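Local coordinates for protein 2-phospho-L-lactate guanylyltransferase (PDB 2I5E) that probably catalyses the condensation of (2S)-2-phospholactate with GTP to give (2S)-lactyl-2-diphospho-5'-guanosine, a step in coenzyme F420 biosynthesis, at residues N37-I40 with S41-G45. Sequence-based numbering, arbitrary orientation.
Sequences NQVI and SSLKG
Ser42 N reaches back one turn to Gln38 O at 2.8 Å, the shortest of four i to i+4 bonds that join residues 37-40 to 41-44 in the C-terminal part of the alpha-helix 25-45. This long helix packs against the central mixed sheet of a GT-A-like nucleotidyltransferase fold. The next bond along, from Leu43 N to Val39 O, measures 3.0 Å, and Lys44 N bonds Ile40 O at the same distance, 3.0 Å. On the preceding residue, Ser41 N bonds Asn37 O, again at 3.0 Å. A fifth bond, Gly45 N to Ser41 O, repeats the spacing within residues 41-45.

The apolar face is built by Val39, Ile40 and Leu43. Val39 and Leu43 lie side by side and point the same way; the valine turns CG1 anti to its own N (chi1 -179°), which brings that methyl to 4.1 Å from Leu43 CD1. Ile40 and Leu43 both rest on Ile8 of strand 5-9, while strand 50-55 receives Ile40 at Ile53 and Leu43 at Val51. Leu43 also meets Ile106 of helix 103-109, so one leucine touches two strands and a second helix.

Polar ends tie the flanks to loops. Ser42, a buried residue, hydrogen-bonds through OG to Leu101 O, and the bent chain of Lys44 carries NZ to a hydrogen bond with Glu66 O. With chi1 at -62°, Leu43 swings CG beside its own N, and that carbon sits 3.3 Å from Val39 O, the very oxygen that Leu43 N bonds.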
loop_
_atom_site.group_PDB
_atom_site.type_symbol
_atom_site.label_atom_id
_atom_site.label_comp_id
_atom_site.label_asym_id
_atom_site.label_seq_id
_atom_site.Cartn_x
_atom_site.Cartn_y
_atom_site.Cartn_z
ATOM N N ASN A 37 -2.050 -13.916 -16.280
ATOM C CA ASN A 37 -1.801 -15.314 -16.003
ATOM C C ASN A 37 -1.504 -15.605 -14.557
ATOM O O ASN A 37 -1.844 -16.676 -14.074
ATOM C CB ASN A 37 -0.677 -15.858 -16.908
ATOM C CG ASN A 37 -1.160 -16.064 -18.289
ATOM O OD1 ASN A 37 -2.334 -16.351 -18.492
ATOM N ND2 ASN A 37 -0.305 -15.864 -19.257
ATOM N N GLN A 38 -0.761 -14.716 -13.915
ATOM C CA GLN A 38 -0.451 -14.830 -12.504
ATOM C C GLN A 38 -1.710 -14.641 -11.601
ATOM O O GLN A 38 -1.911 -15.372 -10.616
ATOM C CB GLN A 38 0.603 -13.787 -12.146
ATOM C CG GLN A 38 2.055 -14.058 -12.704
ATOM C CD GLN A 38 3.075 -13.486 -11.785
ATOM O OE1 GLN A 38 3.620 -12.394 -12.005
ATOM N NE2 GLN A 38 3.290 -14.184 -10.681
ATOM N N VAL A 39 -2.542 -13.646 -11.932
ATOM C CA VAL A 39 -3.899 -13.521 -11.270
ATOM C C VAL A 39 -4.793 -14.739 -11.406
ATOM O O VAL A 39 -5.338 -15.166 -10.377
ATOM C CB VAL A 39 -4.665 -12.265 -11.724
ATOM C CG1 VAL A 39 -6.014 -12.146 -11.039
ATOM C CG2 VAL A 39 -3.764 -11.057 -11.548
ATOM N N ILE A 40 -4.928 -15.299 -12.620
ATOM C CA ILE A 40 -5.700 -16.509 -12.798
ATOM C C ILE A 40 -5.051 -17.668 -12.001
ATOM O O ILE A 40 -5.724 -18.400 -11.300
ATOM C CB ILE A 40 -5.827 -16.990 -14.287
ATOM C CG1 ILE A 40 -6.560 -15.983 -15.169
ATOM C CG2 ILE A 40 -6.495 -18.358 -14.318
ATOM C CD1 ILE A 40 -6.155 -16.041 -16.681
ATOM N N SER A 41 -3.748 -17.775 -12.027
ATOM C CA SER A 41 -3.128 -18.781 -11.140
ATOM C C SER A 41 -3.407 -18.542 -9.637
ATOM O O SER A 41 -3.614 -19.507 -8.845
ATOM C CB SER A 41 -1.642 -18.833 -11.398
ATOM O OG SER A 41 -1.114 -19.836 -10.514
ATOM N N SER A 42 -3.451 -17.273 -9.188
ATOM C CA SER A 42 -3.845 -17.111 -7.770
ATOM C C SER A 42 -5.268 -17.491 -7.445
ATOM O O SER A 42 -5.549 -18.006 -6.335
ATOM C CB SER A 42 -3.533 -15.749 -7.211
ATOM O OG SER A 42 -2.171 -15.636 -7.100
ATOM N N LEU A 43 -6.174 -17.232 -8.375
ATOM C CA LEU A 43 -7.572 -17.585 -8.186
ATOM C C LEU A 43 -7.704 -19.110 -8.126
ATOM O O LEU A 43 -8.484 -19.634 -7.329
ATOM C CB LEU A 43 -8.477 -16.994 -9.292
ATOM C CG LEU A 43 -8.470 -15.465 -9.325
ATOM C CD1 LEU A 43 -9.076 -14.836 -10.635
ATOM C CD2 LEU A 43 -9.136 -14.877 -8.080
ATOM N N LYS A 44 -6.943 -19.799 -8.981
ATOM C CA LYS A 44 -7.072 -21.228 -9.024
ATOM C C LYS A 44 -6.428 -21.745 -7.724
ATOM O O LYS A 44 -7.045 -22.521 -6.997
ATOM C CB LYS A 44 -6.479 -21.778 -10.337
ATOM C CG LYS A 44 -7.400 -21.609 -11.532
ATOM C CD LYS A 44 -8.801 -22.288 -11.250
ATOM C CE LYS A 44 -9.455 -23.047 -12.419
ATOM N NZ LYS A 44 -8.565 -23.320 -13.664
ATOM N N GLY A 45 -5.292 -21.158 -7.347
ATOM C CA GLY A 45 -4.563 -21.535 -6.140
ATOM C C GLY A 45 -5.428 -21.395 -4.929
ATOM O O GLY A 45 -5.181 -22.010 -3.916
#